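Local coordinates for fatty acid amide hydrolase (Candida albicans, PDB 6KVR), which probably hydrolyses amides of monocarboxylic acids, releasing the carboxylate and ammonium, as a serine hydrolase of the amidase signature family, at residues A121-I126 / K164-H169; I155-Q160 / A195-R200; V344-D349 / R361-V366. All blocks are in the same frame, centred on the assembly; numbering follows the deposited sequence.

Interaction 1. Residues A121-I126 / K164-H169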
loop_
_atom_site.group_PDB
_atom_site.type_symbol
_atom_site.label_atom_id
_atom_site.label_comp_id
_atom_site.label_asym_id
_atom_site.label_seq_id
_atom_site.Cartn_x
_atom_site.Cartn_y
_atom_site.Cartn_z
ATOM N N ALA A 121 23.942 20.150 -12.689
ATOM C CA ALA A 121 24.664 19.139 -11.918
ATOM C C ALA A 121 24.990 19.628 -10.504
ATOM O O ALA A 121 25.264 20.815 -10.295
ATOM C CB ALA A 121 25.958 18.730 -12.629
HETATM N N MSE A 122 24.958 18.703 -9.532
HETATM C CA MSE A 122 25.511 18.963 -8.191
HETATM C C MSE A 122 26.836 18.242 -7.977
HETATM O O MSE A 122 27.651 18.651 -7.146
HETATM C CB MSE A 122 24.550 18.533 -7.069
HETATM C CG MSE A 122 23.117 18.946 -7.249
HETATM SE SE MSE A 122 22.198 19.397 -5.547
HETATM C CE MSE A 122 23.665 20.494 -4.915
ATOM N N GLU A 123 27.017 17.141 -8.705
ATOM C CA GLU A 123 28.215 16.325 -8.625
ATOM C C GLU A 123 28.492 15.780 -10.014
ATOM O O GLU A 123 27.575 15.347 -10.718
ATOM C CB GLU A 123 28.067 15.170 -7.619
ATOM C CG GLU A 123 28.424 15.530 -6.170
ATOM C CD GLU A 123 28.730 14.302 -5.291
ATOM O OE1 GLU A 123 29.289 14.475 -4.175
ATOM O OE2 GLU A 123 28.401 13.168 -5.715
ATOM N N LEU A 124 29.756 15.822 -10.411
ATOM C CA LEU A 124 30.191 15.295 -11.693
ATOM C C LEU A 124 31.324 14.323 -11.438
ATOM O O LEU A 124 32.221 14.617 -10.646
ATOM C CB LEU A 124 30.666 16.414 -12.607
ATOM C CG LEU A 124 29.669 17.016 -13.582
ATOM C CD1 LEU A 124 30.336 18.199 -14.294
ATOM C CD2 LEU A 124 29.257 15.950 -14.559
ATOM N N PHE A 125 31.270 13.158 -12.070
ATOM C CA PHE A 125 32.364 12.206 -11.914
ATOM C C PHE A 125 32.539 11.478 -13.248
ATOM O O PHE A 125 32.314 10.264 -13.371
ATOM C CB PHE A 125 32.167 11.236 -10.742
ATOM C CG PHE A 125 30.739 10.824 -10.473
ATOM C CD1 PHE A 125 29.878 11.643 -9.745
ATOM C CD2 PHE A 125 30.281 9.579 -10.879
ATOM C CE1 PHE A 125 28.554 11.233 -9.455
ATOM C CE2 PHE A 125 28.976 9.156 -10.603
ATOM C CZ PHE A 125 28.108 9.990 -9.891
ATOM N N ILE A 126 32.982 12.251 -14.255
ATOM C CA ILE A 126 33.112 11.728 -15.614
ATOM C C ILE A 126 34.166 10.632 -15.661
ATOM O O ILE A 126 34.008 9.630 -16.370
ATOM C CB ILE A 126 33.440 12.876 -16.595
ATOM C CG1 ILE A 126 32.347 13.952 -16.566
ATOM C CG2 ILE A 126 33.626 12.353 -18.015
ATOM C CD1 ILE A 126 30.949 13.417 -16.781
ATOM N N LYS A 164 26.716 5.156 -3.246
ATOM C CA LYS A 164 27.738 4.543 -2.407
ATOM C C LYS A 164 28.995 5.400 -2.344
ATOM O O LYS A 164 29.551 5.794 -3.372
ATOM C CB LYS A 164 28.072 3.155 -2.941
ATOM C CG LYS A 164 29.424 2.639 -2.526
ATOM C CD LYS A 164 29.614 1.205 -2.984
ATOM C CE LYS A 164 30.960 0.670 -2.504
ATOM N NZ LYS A 164 30.984 -0.819 -2.433
ATOM N N ASP A 165 29.417 5.709 -1.117
ATOM C CA ASP A 165 30.671 6.384 -0.817
ATOM C C ASP A 165 30.701 7.817 -1.321
ATOM O O ASP A 165 31.775 8.362 -1.551
ATOM C CB ASP A 165 31.873 5.612 -1.360
ATOM C CG ASP A 165 32.044 4.274 -0.665
ATOM O OD1 ASP A 165 31.702 4.211 0.536
ATOM O OD2 ASP A 165 32.493 3.295 -1.308
ATOM N N LYS A 166 29.544 8.456 -1.463
ATOM C CA LYS A 166 29.493 9.854 -1.863
ATOM C C LYS A 166 28.509 10.608 -0.987
ATOM O O LYS A 166 27.533 10.038 -0.491
ATOM C CB LYS A 166 29.114 9.999 -3.325
ATOM C CG LYS A 166 30.304 9.844 -4.224
ATOM C CD LYS A 166 29.915 9.826 -5.679
ATOM C CE LYS A 166 31.162 9.790 -6.561
ATOM N NZ LYS A 166 30.808 8.876 -7.648
ATOM N N ILE A 167 28.809 11.893 -0.769
ATOM C CA ILE A 167 27.904 12.749 -0.019
ATOM C C ILE A 167 26.512 12.619 -0.594
ATOM O O ILE A 167 26.321 12.669 -1.816
ATOM C CB ILE A 167 28.364 14.215 -0.071
ATOM C CG1 ILE A 167 29.663 14.421 0.699
ATOM C CG2 ILE A 167 27.265 15.128 0.480
ATOM C CD1 ILE A 167 30.348 15.765 0.324
ATOM N N THR A 168 25.530 12.450 0.292
ATOM C CA THR A 168 24.121 12.443 -0.071
ATOM C C THR A 168 23.401 13.351 0.914
ATOM O O THR A 168 23.194 12.982 2.074
ATOM C CB THR A 168 23.555 11.028 -0.050
ATOM O OG1 THR A 168 24.345 10.211 -0.911
ATOM C CG2 THR A 168 22.093 11.014 -0.527
ATOM N N HIS A 169 23.031 14.540 0.462
ATOM C CA HIS A 169 22.519 15.547 1.365
ATOM C C HIS A 169 21.076 15.932 1.105
ATOM O O HIS A 169 20.460 16.558 1.977
ATOM C CB HIS A 169 23.411 16.805 1.309
ATOM C CG HIS A 169 23.603 17.346 -0.072
ATOM N ND1 HIS A 169 22.560 17.842 -0.824
ATOM C CD2 HIS A 169 24.712 17.466 -0.839
ATOM C CE1 HIS A 169 23.019 18.244 -1.998
ATOM N NE2 HIS A 169 24.325 18.035 -2.027
HETATM O O HOH W 1 31.176 13.171 -2.572
#
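The ammonium nitrogen of Lys166 is gripped by two groups: the Phe125 ring, over whose centre NZ stands in a cation-pi contact 3.3 Å from the centroid and 8° off the normal, and the salt-bridged carboxylate of Glu128. A long aliphatic stem suits this place, since CE adds a CH-pi contact to the same face, and CD runs past OE2 of Glu123 at 3.7 Å. Glu123 reaches across with its chain extended beyond CG (chi2 -160°). Its OE1 accepts a hydrogen bond from a water at 2.8 Å, and that water accepts in turn from the backbone N of Ile167 at 3.2 Å; OE2 is salt-bridged to Arg200. Met122 and Glu123 both face Arg200 of strand 199-201, forming a classic beta bulge at one of the two outermost strands of the sheet, so these consecutive side chains both point at the 164-169 loop. Phe125 then serves as N-cap residue of helix 126-143. At the other end of the contact, Met122, here selenomethionine, bends to bring SE to the edge of the His169 imidazole, in its plane, while its CE lies 3.7 Å from CE1 of His169. Phe216 stacks on that imidazole, and Gly171 is hydrogen-bonded to its ND1.

Interaction 2. Residues I155-Q160 / A195-R200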
loop_
_atom_site.group_PDB
_atom_site.type_symbol
_atom_site.label_atom_id
_atom_site.label_comp_id
_atom_site.label_asym_id
_atom_site.label_seq_id
_atom_site.Cartn_x
_atom_site.Cartn_y
_atom_site.Cartn_z
ATOM N N ILE A 155 22.888 7.079 -17.425
ATOM C CA ILE A 155 21.667 7.456 -16.725
ATOM C C ILE A 155 22.034 8.483 -15.664
ATOM O O ILE A 155 23.012 8.298 -14.933
ATOM C CB ILE A 155 20.976 6.216 -16.124
ATOM C CG1 ILE A 155 20.379 5.367 -17.254
ATOM C CG2 ILE A 155 19.909 6.595 -15.089
ATOM C CD1 ILE A 155 19.485 4.241 -16.795
ATOM N N SER A 156 21.288 9.587 -15.621
ATOM C CA SER A 156 21.492 10.614 -14.611
ATOM C C SER A 156 20.594 10.357 -13.400
ATOM O O SER A 156 19.497 9.810 -13.521
ATOM C CB SER A 156 21.211 12.003 -15.186
ATOM O OG SER A 156 19.918 12.047 -15.759
ATOM N N LEU A 157 21.066 10.779 -12.231
ATOM C CA LEU A 157 20.485 10.399 -10.947
ATOM C C LEU A 157 20.223 11.645 -10.110
ATOM O O LEU A 157 21.103 12.503 -9.967
ATOM C CB LEU A 157 21.419 9.456 -10.195
ATOM C CG LEU A 157 21.734 8.113 -10.852
ATOM C CD1 LEU A 157 22.897 7.485 -10.154
ATOM C CD2 LEU A 157 20.516 7.185 -10.842
ATOM N N LYS A 158 19.007 11.755 -9.579
ATOM C CA LYS A 158 18.711 12.827 -8.635
ATOM C C LYS A 158 19.608 12.669 -7.412
ATOM O O LYS A 158 19.828 11.551 -6.937
ATOM C CB LYS A 158 17.230 12.786 -8.252
ATOM C CG LYS A 158 16.692 14.009 -7.530
ATOM C CD LYS A 158 15.207 13.819 -7.211
ATOM C CE LYS A 158 14.674 14.957 -6.334
ATOM N NZ LYS A 158 13.175 15.069 -6.374
ATOM N N GLU A 159 20.146 13.792 -6.923
ATOM C CA GLU A 159 21.167 13.745 -5.874
ATOM C C GLU A 159 20.673 13.052 -4.601
ATOM O O GLU A 159 21.432 12.314 -3.961
ATOM C CB GLU A 159 21.656 15.163 -5.542
ATOM C CG GLU A 159 22.897 15.211 -4.621
ATOM C CD GLU A 159 22.579 15.016 -3.117
ATOM O OE1 GLU A 159 21.388 15.097 -2.720
ATOM O OE2 GLU A 159 23.525 14.767 -2.331
ATOM N N GLN A 160 19.426 13.298 -4.193
ATOM C CA GLN A 160 18.971 12.826 -2.883
ATOM C C GLN A 160 19.017 11.301 -2.730
ATOM O O GLN A 160 18.936 10.809 -1.598
ATOM C CB GLN A 160 17.554 13.353 -2.601
ATOM C CG GLN A 160 16.483 12.846 -3.578
ATOM C CD GLN A 160 15.678 11.718 -2.991
ATOM O OE1 GLN A 160 15.554 11.605 -1.762
ATOM N NE2 GLN A 160 15.099 10.884 -3.854
ATOM N N ALA A 195 23.591 -0.076 -16.177
ATOM C CA ALA A 195 23.643 1.352 -16.469
ATOM C C ALA A 195 24.992 1.946 -16.066
ATOM O O ALA A 195 25.734 1.381 -15.265
ATOM C CB ALA A 195 22.512 2.088 -15.758
ATOM N N VAL A 196 25.305 3.108 -16.636
ATOM C CA VAL A 196 26.561 3.807 -16.379
ATOM C C VAL A 196 26.232 5.147 -15.733
ATOM O O VAL A 196 25.369 5.881 -16.231
ATOM C CB VAL A 196 27.378 4.017 -17.672
ATOM C CG1 VAL A 196 28.644 4.805 -17.379
ATOM C CG2 VAL A 196 27.715 2.671 -18.344
ATOM N N PHE A 197 26.928 5.472 -14.638
ATOM C CA PHE A 197 26.661 6.671 -13.843
ATOM C C PHE A 197 27.824 7.649 -13.909
ATOM O O PHE A 197 28.986 7.246 -13.982
ATOM C CB PHE A 197 26.414 6.326 -12.373
ATOM C CG PHE A 197 25.298 5.347 -12.156
ATOM C CD1 PHE A 197 24.091 5.477 -12.829
ATOM C CD2 PHE A 197 25.447 4.304 -11.251
ATOM C CE1 PHE A 197 23.041 4.573 -12.599
ATOM C CE2 PHE A 197 24.405 3.404 -11.014
ATOM C CZ PHE A 197 23.216 3.536 -11.687
ATOM N N TYR A 198 27.502 8.945 -13.809
ATOM C CA TYR A 198 28.512 9.982 -13.985
ATOM C C TYR A 198 28.082 11.354 -13.473
ATOM O O TYR A 198 28.943 12.203 -13.237
ATOM C CB TYR A 198 28.905 10.094 -15.471
ATOM C CG TYR A 198 27.746 10.383 -16.403
ATOM C CD1 TYR A 198 26.744 9.440 -16.617
ATOM C CD2 TYR A 198 27.638 11.603 -17.050
ATOM C CE1 TYR A 198 25.680 9.706 -17.459
ATOM C CE2 TYR A 198 26.575 11.877 -17.892
ATOM C CZ TYR A 198 25.610 10.922 -18.103
ATOM O OH TYR A 198 24.559 11.184 -18.947
ATOM N N VAL A 199 26.778 11.602 -13.313
ATOM C CA VAL A 199 26.278 12.911 -12.883
ATOM C C VAL A 199 25.100 12.740 -11.920
ATOM O O VAL A 199 24.239 11.872 -12.111
ATOM C CB VAL A 199 25.864 13.789 -14.086
ATOM C CG1 VAL A 199 24.789 13.108 -14.913
ATOM C CG2 VAL A 199 25.374 15.144 -13.627
ATOM N N ARG A 200 25.072 13.572 -10.877
ATOM C CA ARG A 200 23.963 13.635 -9.935
ATOM C C ARG A 200 23.442 15.060 -9.952
ATOM O O ARG A 200 24.228 16.011 -9.837
ATOM C CB ARG A 200 24.389 13.217 -8.514
ATOM C CG ARG A 200 24.851 11.754 -8.439
ATOM C CD ARG A 200 25.576 11.439 -7.142
ATOM N NE ARG A 200 24.636 11.354 -6.035
ATOM C CZ ARG A 200 24.981 11.434 -4.757
ATOM N NH1 ARG A 200 26.241 11.590 -4.397
ATOM N NH2 ARG A 200 24.040 11.323 -3.820
HETATM O O HOH W 2 24.719 9.416 -13.167
HETATM O O HOH W 3 22.051 10.116 -6.302
#
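Leu157 and Phe197 pack tightly: CD1 of the leucine lies over one face of the phenyl ring in a CH-pi contact, 3.8 Å from the centroid, and the side chains cross at about a right angle. Beside them, CD1 of Ile155 meets CB of Ala195 at 3.9 Å, where a methyl lets the chains come close. Leu157 and Arg200 form a parallel beta bridge, Arg200 CA lying 3.1 Å from Leu157 O. Arg200, bent at chi3 (74°), gives NH2 to a lone pair of Glu159 O in a short (2.8 Å) but bent (133°) bond, the oxygen tilted from the guanidinium plane. The Glu159 carboxylate makes a long, charge-only salt bridge to Arg200 and is held chiefly by Gln203, His169 and Gly170. The middle is looser: between the bond from Ile155 N to Val196 O (3.0 Å) and the weak one from Leu157 N to Val199 O, the two chains part enough for a water to bind Ile155 O, Tyr198 N and Val199 O together. No solvent side exists, since all ten touching residues are buried. Strand 155-158 runs parallel to both neighbours, 199-201 and 248-253, with helix 185-192 against Leu157 and Phe197 and helix 100-118 against Tyr198.

Interaction 3. Residues V344-D349 / R361-V366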
loop_
_atom_site.group_PDB
_atom_site.type_symbol
_atom_site.label_atom_id
_atom_site.label_comp_id
_atom_site.label_asym_id
_atom_site.label_seq_id
_atom_site.Cartn_x
_atom_site.Cartn_y
_atom_site.Cartn_z
ATOM N N VAL A 344 -11.211 9.622 -23.664
ATOM C CA VAL A 344 -10.348 10.540 -22.927
ATOM C C VAL A 344 -11.206 11.644 -22.308
ATOM O O VAL A 344 -11.900 12.370 -23.024
ATOM C CB VAL A 344 -9.252 11.144 -23.825
ATOM C CG1 VAL A 344 -8.276 11.947 -22.980
ATOM C CG2 VAL A 344 -8.508 10.060 -24.580
ATOM N N ALA A 345 -11.152 11.770 -20.984
ATOM C CA ALA A 345 -11.754 12.897 -20.291
ATOM C C ALA A 345 -10.756 14.049 -20.219
ATOM O O ALA A 345 -9.567 13.844 -19.953
ATOM C CB ALA A 345 -12.210 12.483 -18.890
ATOM N N ILE A 346 -11.237 15.262 -20.479
ATOM C CA ILE A 346 -10.383 16.436 -20.612
ATOM C C ILE A 346 -10.644 17.363 -19.440
ATOM O O ILE A 346 -11.798 17.699 -19.152
ATOM C CB ILE A 346 -10.624 17.175 -21.942
ATOM C CG1 ILE A 346 -10.661 16.180 -23.107
ATOM C CG2 ILE A 346 -9.535 18.239 -22.177
ATOM C CD1 ILE A 346 -9.338 15.465 -23.342
ATOM N N ILE A 347 -9.575 17.789 -18.775
ATOM C CA ILE A 347 -9.656 18.841 -17.769
ATOM C C ILE A 347 -9.123 20.108 -18.422
ATOM O O ILE A 347 -7.918 20.225 -18.674
ATOM C CB ILE A 347 -8.881 18.474 -16.493
ATOM C CG1 ILE A 347 -9.585 17.326 -15.758
ATOM C CG2 ILE A 347 -8.734 19.684 -15.562
ATOM C CD1 ILE A 347 -8.848 16.845 -14.504
ATOM N N ARG A 348 -10.019 21.050 -18.733
ATOM C CA ARG A 348 -9.599 22.348 -19.260
ATOM C C ARG A 348 -9.227 23.335 -18.168
ATOM O O ARG A 348 -8.509 24.307 -18.445
ATOM C CB ARG A 348 -10.709 22.980 -20.110
ATOM C CG ARG A 348 -11.350 22.052 -21.104
ATOM C CD ARG A 348 -10.715 22.231 -22.441
ATOM N NE ARG A 348 -11.373 21.460 -23.488
ATOM C CZ ARG A 348 -11.132 21.640 -24.777
ATOM N NH1 ARG A 348 -10.289 22.572 -25.193
ATOM N NH2 ARG A 348 -11.740 20.861 -25.669
ATOM N N ASP A 349 -9.713 23.110 -16.947
ATOM C CA ASP A 349 -9.576 24.025 -15.821
ATOM C C ASP A 349 -9.913 23.219 -14.574
ATOM O O ASP A 349 -11.010 22.656 -14.482
ATOM C CB ASP A 349 -10.504 25.240 -15.999
ATOM C CG ASP A 349 -10.350 26.302 -14.899
ATOM O OD1 ASP A 349 -10.536 26.015 -13.692
ATOM O OD2 ASP A 349 -10.033 27.456 -15.258
ATOM N N ARG A 361 -4.105 26.903 -25.406
ATOM C CA ARG A 361 -3.999 26.639 -26.839
ATOM C C ARG A 361 -3.512 25.219 -27.099
ATOM O O ARG A 361 -4.111 24.482 -27.893
ATOM C CB ARG A 361 -3.070 27.656 -27.507
ATOM C CG ARG A 361 -2.838 27.392 -28.992
ATOM C CD ARG A 361 -2.116 28.533 -29.714
ATOM N NE ARG A 361 -0.798 28.800 -29.161
ATOM C CZ ARG A 361 0.317 28.187 -29.534
ATOM N NH1 ARG A 361 0.315 27.267 -30.483
ATOM N NH2 ARG A 361 1.463 28.499 -28.930
ATOM N N ALA A 362 -2.430 24.808 -26.425
ATOM C CA ALA A 362 -1.880 23.476 -26.667
ATOM C C ALA A 362 -2.870 22.377 -26.277
ATOM O O ALA A 362 -3.022 21.381 -26.997
ATOM C CB ALA A 362 -0.560 23.313 -25.920
ATOM N N LEU A 363 -3.543 22.531 -25.136
ATOM C CA LEU A 363 -4.577 21.576 -24.764
ATOM C C LEU A 363 -5.652 21.495 -25.848
ATOM O O LEU A 363 -6.015 20.404 -26.309
ATOM C CB LEU A 363 -5.174 21.974 -23.416
ATOM C CG LEU A 363 -6.193 20.999 -22.829
ATOM C CD1 LEU A 363 -5.663 19.566 -22.899
ATOM C CD2 LEU A 363 -6.525 21.401 -21.395
ATOM N N ASN A 364 -6.144 22.652 -26.299
ATOM C CA ASN A 364 -7.181 22.666 -27.327
ATOM C C ASN A 364 -6.705 22.019 -28.627
ATOM O O ASN A 364 -7.466 21.297 -29.285
ATOM C CB ASN A 364 -7.639 24.100 -27.587
ATOM C CG ASN A 364 -8.836 24.156 -28.489
ATOM O OD1 ASN A 364 -9.906 23.666 -28.141
ATOM N ND2 ASN A 364 -8.663 24.729 -29.670
ATOM N N THR A 365 -5.454 22.267 -29.016
ATOM C CA THR A 365 -4.943 21.661 -30.245
ATOM C C THR A 365 -4.858 20.144 -30.111
ATOM O O THR A 365 -5.157 19.411 -31.064
ATOM C CB THR A 365 -3.574 22.255 -30.609
ATOM O OG1 THR A 365 -3.707 23.658 -30.875
ATOM C CG2 THR A 365 -2.998 21.589 -31.853
ATOM N N VAL A 366 -4.475 19.647 -28.927
ATOM C CA VAL A 366 -4.315 18.203 -28.766
ATOM C C VAL A 366 -5.678 17.517 -28.758
ATOM O O VAL A 366 -5.858 16.455 -29.368
ATOM C CB VAL A 366 -3.487 17.895 -27.500
ATOM C CG1 VAL A 366 -3.593 16.417 -27.100
ATOM C CG2 VAL A 366 -2.025 18.275 -27.729
#
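Leu363 carries the apolar half of the contact, sending its two methyl groups from the helix to different targets on the 344-349 segment. CD1 passes CG2 of Ile346 at 4.2 Å, the two side chains sliding by each other in opposite directions. CD2 reaches farther along the chain, to 3.3 Å from Ile347 O and 3.9 Å from Arg348 CA, just beyond Ile346. The leucine has CG anti to the backbone N (chi1 -175°), which directs its two methyls at Ile346 and at the backbone of Ile347 and Arg348, a task well suited to a forked aliphatic tip.

Beside it, the polar half is a single side-chain hydrogen bond. NH1 of Arg348 donates to OD1 of Asn364 at 3.2 Å, with an N-H...O angle of 160°. The oxygen lies close to the guanidinium plane, and the nitrogen approaches in the amide carbonyl plane on a lone pair, although the two flat groups are turned 41° against each other. A bend at chi2 swings the long arginine side chain across to the helix.

In the next shell, Glu379 of strand 376-379 forms a salt bridge with NH2 of the same guanidinium, which helps fix its rotation. Leu543 of strand 540-546 packs on Leu363, and Leu464 of strand 462-466 on Ile346. The strand and the helix are successive elements of the beta-alpha-beta unit made by strand 343-346, helix 357-372 and strand 376-379.

Its chemistry implies a graded seam: hydrocarbon inside, and at the partly exposed margin an arginine whose charge is probably balanced mainly by Glu379, the neutral amide of Asn364 adding direction rather than charge.

Interactions 1 and 2 interlock: their segments alternate along the chain, their centres lie 8 Å apart, and strands 123-124 and 199-201 are neighbours in one sheet. Arg200 belongs to interaction 2 yet also bonds Ile167 O, and Phe125 N probably bonds Tyr198 O, so the two share a framework. Interaction 2 is fully buried and combines backbone pairing with apolar packing and bound water; interaction 1, partly buried at the sheet's edge, has no direct hydrogen bond across its segments and relies on cation-pi, selenium-aromatic and water-bridged contacts. Interaction 3 reaches the same sheet about 34 Å from interaction 2 between centres, beyond the chain's centre, joining helix to strand through leucine packing and one arginine-asparagine bond.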